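Side-chain contacts in tungsten-containing formylmethanofuran dehydrogenase 2 subunit C (Methanothermobacter wolfeii, PDB 5T5I), which probably contributes a beta-helical subunit to the tungsten enzyme complex that interconverts carbon dioxide plus methanofuran with formylmethanofuran in methanogenesis: residues E10-P15 with G49-V54; D24-K29 with I65-D70; I37-M40 with V45-L48. All blocks are in the same frame, centred on the assembly; numbering follows the deposited sequence.

In the fold
All three contacts lie at the N-terminal end of the chain, on the same side of its centre. Their segments come in the order 10-15, 24-29, 37-40, 45-48, 49-54 and 65-70: interactions 1 and 2 alternate along the chain, and the hairpin of interaction 3 is nested inside both loops. The centres of interactions 1 and 3 are about 10 Å apart. That of interaction 2 lies about 15 Å from interaction 3 and about 17 Å from interaction 1. Side-chain contacts join them: Phe51 meets Val46, Phe52 meets Ile69, and Phe26 meets Ile37 and Leu48. Together they probably help to cap the end at which the stack of parallel strands starts.

Interaction 1. Residues E10-P15 with G49-V54; sequences EQPEVP and GDFFEV
Pro12 lays three carbons of its pyrrolidine ring against one corner of the Phe51 ring: CB, CG and CD all gather round CE1, with Pro12 CG closest to Phe51 CE1 at 3.7 Å. Proline, a compact and rigid apolar block, meets the aromatic obliquely. The CB of Phe51 points toward the 10-15 loop, and its CG, anti to the carbonyl carbon (chi1 -74°), sets the ring beside Pro12. At the ring's edge, near its plane, the backbone of Glu10 comes in, with Glu10 O 4.0 Å from Phe51 CD1. His41, from the neighbouring hairpin, meets Phe51 edge-to-face.

The polar part of the contact runs through one water. It accepts from Gln11 NE2 at 3.0 Å and donates to Phe51 O at 2.8 Å, linking a buried side-chain amide to a main-chain carbonyl. The other end of that amide is gripped twice, Gln11 OE1 accepting from Asn75 N and bonding to Thr76 OG1, which should fix the turn of the whole group. Phe52 adds a looser, oblique approach, its CZ lying 4.3 Å from Gln11 NE2.

The loop leaving strand 3-8 thus rests against the lead-in to strand 52-56, which pairs antiparallel with strand 3-8, an arrangement consistent with the capping region before the first regular coils of a parallel beta-helix.

Interaction 2. Residues D24-K29 with I65-D70; sequences DVFAGK and IKIIID
The Phe26 ring has Ile67 CD1 over one face, 3.7 Å from the ring centroid and 18° off the normal, a CH-pi contact displaced a little toward the rim at CD2. Ile67 CG1, anti to its carbonyl carbon (chi1 -57°), carries CD1 there, and the two side chains cross at about a right angle. From the other side of the ring plane Ile37 comes obliquely, its CD1 3.6 Å from Phe26 CE1.

Two residues before Ile67, just ahead of strand 66-69, Ile65 turns to the same side and ends its side chain on the backbone where the helix stops: its CD1 is 3.5 Å from Ala27 CA. The small methyl of Ala27 leaves room for this approach. A type II turn from Phe26 to Lys29 follows, with Gly28 suited to the positive phi, and Lys29 NZ donates to Val25 O. With an alanine in place of Phe26, Ile67 CD1 would probably lose the ring face it rests on, opening a gap between it and Ile37.

The end of helix 23-26 thereby packs onto strand 66-69, with Ile4 of strand 3-8 and Ile34 of helix 31-35 also against Phe26.

Interaction 3. Residues I37-M40 with V45-L48; sequences IQIM and VVKL
Ile39 and Val46 hold the centre of the contact by two backbone hydrogen bonds, as an antiparallel hydrogen-bonded pair: Ile39 N to Val46 O and Val46 N to Ile39 O, both 2.9 Å and nearly straight. A third, Leu48 N to Ile37 O at 2.7 Å, is more bent, with 147° at the hydrogen. Between these rungs Gln38 faces Lys47 as a non-hydrogen-bonded pair, where Gln38 CA approaches Val46 O at 3.4 Å in a CA-H...O contact.

Side-chain contacts lie on both faces. On one, Ile39 CG1 meets Val46 CG2 at 3.6 Å. Each of these branches stands between its own backbone N and carbonyl carbon (Ile39 chi1 66°), which brings the two beta-branched residues, well suited to a strand, against each other. On the other face Val45 is shared between two residues. Its CG2 touches Met40 SD, 3.8 Å away, the methionine chain bending at chi2 and chi3, while its CG1 lies 3.6 Å from Gln38 CD, crossing the extended glutamine chain obliquely in van der Waals contact with the amide end.

Gln38 O accepts from Asn20 ND2, and Lys47 N donates to Asp50 OD2. Met40 also packs on the backbone of another protein of the complex. The short segments 38-40 and 45-47 run at 132° to each other, the marked twist of a short antiparallel beta hairpin, here extended beyond strand 38-41 by strand 16-17.

Interaction 1. Residues E10-P15 with G49-V54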
# COMPACT_ATOMS: atom_id res chain seq x y z
N GLU C 10 -56.88 16.59 10.52
CA GLU C 10 -55.55 16.28 11.04
C GLU C 10 -55.27 14.76 10.96
O GLU C 10 -56.07 13.95 11.43
CB GLU C 10 -55.37 16.76 12.49
CG GLU C 10 -53.96 16.57 13.02
CD GLU C 10 -53.64 17.35 14.28
OE1 GLU C 10 -52.51 17.89 14.36
OE2 GLU C 10 -54.49 17.39 15.19
N GLN C 11 -54.13 14.39 10.35
CA GLN C 11 -53.76 12.98 10.24
C GLN C 11 -53.40 12.45 11.63
O GLN C 11 -52.74 13.16 12.40
CB GLN C 11 -52.58 12.78 9.29
CG GLN C 11 -52.93 12.93 7.82
CD GLN C 11 -53.32 11.62 7.18
OE1 GLN C 11 -52.46 10.82 6.80
NE2 GLN C 11 -54.62 11.39 6.99
N PRO C 12 -53.83 11.23 11.99
CA PRO C 12 -53.48 10.68 13.31
C PRO C 12 -52.04 10.16 13.37
O PRO C 12 -51.46 9.85 12.33
CB PRO C 12 -54.48 9.53 13.48
CG PRO C 12 -54.77 9.08 12.10
CD PRO C 12 -54.63 10.28 11.20
N GLU C 13 -51.48 10.02 14.59
CA GLU C 13 -50.14 9.44 14.80
C GLU C 13 -50.13 7.93 14.55
O GLU C 13 -49.12 7.39 14.09
CB GLU C 13 -49.60 9.72 16.22
CG GLU C 13 -49.16 11.16 16.43
CD GLU C 13 -48.18 11.37 17.56
OE1 GLU C 13 -48.08 10.50 18.46
OE2 GLU C 13 -47.49 12.42 17.55
N VAL C 14 -51.24 7.23 14.88
CA VAL C 14 -51.42 5.82 14.57
C VAL C 14 -51.91 5.85 13.11
O VAL C 14 -52.95 6.46 12.88
CB VAL C 14 -52.45 5.13 15.49
CG1 VAL C 14 -52.77 3.72 15.00
CG2 VAL C 14 -51.94 5.10 16.92
N PRO C 15 -51.19 5.29 12.12
CA PRO C 15 -51.64 5.46 10.73
C PRO C 15 -53.01 4.88 10.37
O PRO C 15 -53.53 3.99 11.04
CB PRO C 15 -50.54 4.78 9.89
CG PRO C 15 -49.40 4.57 10.81
CD PRO C 15 -49.91 4.55 12.20
N GLY C 49 -65.37 9.63 6.67
CA GLY C 49 -65.82 10.95 7.12
C GLY C 49 -65.23 11.42 8.45
O GLY C 49 -65.21 12.62 8.71
N ASP C 50 -64.75 10.48 9.29
CA ASP C 50 -64.10 10.83 10.57
C ASP C 50 -62.75 11.52 10.35
O ASP C 50 -62.30 12.23 11.23
CB ASP C 50 -63.88 9.58 11.45
CG ASP C 50 -65.14 8.89 11.97
OD1 ASP C 50 -66.17 9.58 12.12
OD2 ASP C 50 -65.07 7.68 12.30
N PHE C 51 -62.08 11.27 9.20
CA PHE C 51 -60.75 11.83 8.91
C PHE C 51 -60.66 12.65 7.62
O PHE C 51 -59.59 13.19 7.33
CB PHE C 51 -59.73 10.68 8.91
CG PHE C 51 -59.44 10.20 10.31
CD1 PHE C 51 -58.50 10.85 11.10
CD2 PHE C 51 -60.14 9.14 10.87
CE1 PHE C 51 -58.23 10.42 12.40
CE2 PHE C 51 -59.87 8.71 12.17
CZ PHE C 51 -58.91 9.34 12.92
N PHE C 52 -61.77 12.80 6.87
CA PHE C 52 -61.80 13.59 5.64
C PHE C 52 -63.12 14.30 5.47
O PHE C 52 -64.17 13.70 5.72
CB PHE C 52 -61.63 12.69 4.39
CG PHE C 52 -60.29 11.99 4.30
CD1 PHE C 52 -60.10 10.76 4.90
CD2 PHE C 52 -59.24 12.57 3.62
CE1 PHE C 52 -58.86 10.13 4.84
CE2 PHE C 52 -58.00 11.95 3.57
CZ PHE C 52 -57.81 10.74 4.19
N GLU C 53 -63.09 15.55 4.95
CA GLU C 53 -64.30 16.25 4.54
C GLU C 53 -64.52 15.71 3.12
O GLU C 53 -63.53 15.42 2.44
CB GLU C 53 -64.10 17.78 4.48
CG GLU C 53 -63.66 18.44 5.77
CD GLU C 53 -64.73 18.63 6.83
OE1 GLU C 53 -65.88 18.18 6.63
OE2 GLU C 53 -64.40 19.24 7.88
N VAL C 54 -65.77 15.50 2.69
CA VAL C 54 -66.08 14.96 1.36
C VAL C 54 -67.05 15.89 0.62
O VAL C 54 -68.04 16.32 1.21
CB VAL C 54 -66.66 13.51 1.43
CG1 VAL C 54 -66.78 12.90 0.04
CG2 VAL C 54 -65.81 12.61 2.34
O HOH W 1 -56.86 13.02 8.03

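Interaction 2. Residues D24-K29 with I65-D70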
# COMPACT_ATOMS: atom_id res chain seq x y z
N ASP C 24 -63.12 2.45 -7.96
CA ASP C 24 -63.95 1.23 -7.97
C ASP C 24 -64.98 1.19 -6.81
O ASP C 24 -66.10 0.72 -7.01
CB ASP C 24 -63.08 -0.03 -7.93
CG ASP C 24 -62.12 -0.12 -9.10
OD1 ASP C 24 -61.08 0.59 -9.09
OD2 ASP C 24 -62.44 -0.86 -10.06
N VAL C 25 -64.60 1.69 -5.62
CA VAL C 25 -65.49 1.72 -4.46
C VAL C 25 -66.38 2.96 -4.52
O VAL C 25 -67.54 2.88 -4.14
CB VAL C 25 -64.69 1.65 -3.14
CG1 VAL C 25 -65.61 1.78 -1.92
CG2 VAL C 25 -63.91 0.34 -3.06
N PHE C 26 -65.83 4.12 -4.96
CA PHE C 26 -66.59 5.37 -5.01
C PHE C 26 -67.68 5.32 -6.08
O PHE C 26 -68.71 5.98 -5.92
CB PHE C 26 -65.65 6.58 -5.23
CG PHE C 26 -64.87 7.06 -4.02
CD1 PHE C 26 -64.44 6.17 -3.03
CD2 PHE C 26 -64.47 8.39 -3.92
CE1 PHE C 26 -63.73 6.63 -1.92
CE2 PHE C 26 -63.74 8.84 -2.82
CZ PHE C 26 -63.37 7.95 -1.83
N ALA C 27 -67.49 4.49 -7.14
CA ALA C 27 -68.48 4.35 -8.22
C ALA C 27 -69.85 3.90 -7.71
O ALA C 27 -69.93 2.94 -6.94
CB ALA C 27 -67.97 3.39 -9.28
N GLY C 28 -70.89 4.63 -8.11
CA GLY C 28 -72.28 4.34 -7.75
C GLY C 28 -72.71 4.77 -6.36
O GLY C 28 -73.84 4.48 -5.96
N LYS C 29 -71.84 5.48 -5.60
CA LYS C 29 -72.15 5.94 -4.25
C LYS C 29 -72.37 7.44 -4.22
O LYS C 29 -71.68 8.18 -4.91
CB LYS C 29 -71.00 5.60 -3.29
CG LYS C 29 -70.85 4.12 -2.98
CD LYS C 29 -69.81 3.89 -1.88
CE LYS C 29 -69.69 2.45 -1.43
NZ LYS C 29 -69.43 1.53 -2.57
N ILE C 65 -64.46 8.59 -12.67
CA ILE C 65 -64.19 9.17 -11.35
C ILE C 65 -62.75 9.61 -11.22
O ILE C 65 -61.83 8.84 -11.51
CB ILE C 65 -64.59 8.19 -10.22
CG1 ILE C 65 -66.12 8.13 -10.12
CG2 ILE C 65 -63.96 8.61 -8.86
CD1 ILE C 65 -66.68 7.13 -9.28
N LYS C 66 -62.58 10.84 -10.72
CA LYS C 66 -61.29 11.43 -10.40
C LYS C 66 -61.35 11.82 -8.91
O LYS C 66 -62.11 12.71 -8.54
CB LYS C 66 -61.05 12.67 -11.26
CG LYS C 66 -59.67 13.29 -11.10
CD LYS C 66 -59.65 14.70 -11.67
CE LYS C 66 -58.28 15.18 -12.07
NZ LYS C 66 -58.20 15.52 -13.52
N ILE C 67 -60.57 11.13 -8.06
CA ILE C 67 -60.51 11.44 -6.64
C ILE C 67 -59.36 12.43 -6.42
O ILE C 67 -58.23 12.14 -6.79
CB ILE C 67 -60.32 10.18 -5.75
CG1 ILE C 67 -61.46 9.15 -5.99
CG2 ILE C 67 -60.28 10.59 -4.25
CD1 ILE C 67 -61.26 7.76 -5.34
N ILE C 68 -59.66 13.58 -5.80
CA ILE C 68 -58.64 14.57 -5.47
C ILE C 68 -58.51 14.60 -3.96
O ILE C 68 -59.46 14.97 -3.27
CB ILE C 68 -58.97 15.98 -6.04
CG1 ILE C 68 -59.16 15.92 -7.58
CG2 ILE C 68 -57.87 17.00 -5.64
CD1 ILE C 68 -59.50 17.25 -8.28
N ILE C 69 -57.32 14.25 -3.43
CA ILE C 69 -57.05 14.34 -2.00
C ILE C 69 -56.38 15.69 -1.86
O ILE C 69 -55.22 15.84 -2.25
CB ILE C 69 -56.21 13.17 -1.44
CG1 ILE C 69 -56.92 11.83 -1.75
CG2 ILE C 69 -55.97 13.36 0.07
CD1 ILE C 69 -56.30 10.60 -1.18
N ASP C 70 -57.13 16.69 -1.41
CA ASP C 70 -56.65 18.07 -1.35
C ASP C 70 -55.89 18.35 -0.05
O ASP C 70 -56.30 19.19 0.75
CB ASP C 70 -57.82 19.07 -1.55
CG ASP C 70 -57.38 20.49 -1.84
OD1 ASP C 70 -56.28 20.67 -2.41
OD2 ASP C 70 -58.12 21.42 -1.48

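Interaction 3. Residues I37-M40 with V45-L48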
# COMPACT_ATOMS: atom_id res chain seq x y z
N ILE C 37 -67.75 5.10 4.09
CA ILE C 37 -66.81 4.05 3.67
C ILE C 37 -65.90 3.72 4.85
O ILE C 37 -65.38 4.63 5.50
CB ILE C 37 -66.01 4.48 2.39
CG1 ILE C 37 -66.92 4.38 1.15
CG2 ILE C 37 -64.75 3.63 2.20
CD1 ILE C 37 -66.34 5.03 -0.12
N GLN C 38 -65.71 2.43 5.12
CA GLN C 38 -64.88 2.02 6.24
C GLN C 38 -63.40 2.06 5.91
O GLN C 38 -62.98 1.69 4.81
CB GLN C 38 -65.25 0.60 6.71
CG GLN C 38 -66.64 0.55 7.35
CD GLN C 38 -66.98 -0.82 7.89
OE1 GLN C 38 -66.57 -1.85 7.36
NE2 GLN C 38 -67.76 -0.86 8.97
N ILE C 39 -62.60 2.51 6.88
CA ILE C 39 -61.14 2.50 6.83
C ILE C 39 -60.63 2.02 8.21
O ILE C 39 -61.40 2.02 9.18
CB ILE C 39 -60.53 3.87 6.42
CG1 ILE C 39 -60.80 4.97 7.48
CG2 ILE C 39 -61.02 4.29 5.03
CD1 ILE C 39 -60.06 6.27 7.24
N MET C 40 -59.35 1.62 8.31
CA MET C 40 -58.78 1.20 9.60
C MET C 40 -57.99 2.35 10.21
O MET C 40 -57.30 3.07 9.49
CB MET C 40 -57.80 0.01 9.44
CG MET C 40 -58.40 -1.25 8.89
SD MET C 40 -59.72 -1.97 9.90
CE MET C 40 -58.84 -2.28 11.51
N VAL C 45 -62.06 0.02 13.43
CA VAL C 45 -62.67 0.32 12.14
C VAL C 45 -63.35 1.69 12.33
O VAL C 45 -64.10 1.86 13.29
CB VAL C 45 -63.71 -0.77 11.72
CG1 VAL C 45 -64.38 -0.42 10.40
CG2 VAL C 45 -63.07 -2.15 11.63
N VAL C 46 -63.07 2.65 11.44
CA VAL C 46 -63.67 4.00 11.50
C VAL C 46 -64.26 4.34 10.14
O VAL C 46 -64.08 3.59 9.19
CB VAL C 46 -62.67 5.09 11.99
CG1 VAL C 46 -62.19 4.79 13.40
CG2 VAL C 46 -61.48 5.25 11.03
N LYS C 47 -64.96 5.47 10.05
CA LYS C 47 -65.57 5.95 8.81
C LYS C 47 -64.63 6.92 8.11
O LYS C 47 -63.94 7.69 8.78
CB LYS C 47 -66.90 6.66 9.11
CG LYS C 47 -67.99 5.69 9.57
CD LYS C 47 -69.29 6.41 9.91
CE LYS C 47 -69.21 7.27 11.15
NZ LYS C 47 -70.49 7.28 11.91
N LEU C 48 -64.64 6.94 6.77
CA LEU C 48 -63.83 7.87 5.97
C LEU C 48 -64.10 9.32 6.39
O LEU C 48 -63.16 10.09 6.54
CB LEU C 48 -64.13 7.67 4.47
CG LEU C 48 -63.30 8.48 3.46
CD1 LEU C 48 -61.83 8.14 3.53
CD2 LEU C 48 -63.76 8.20 2.06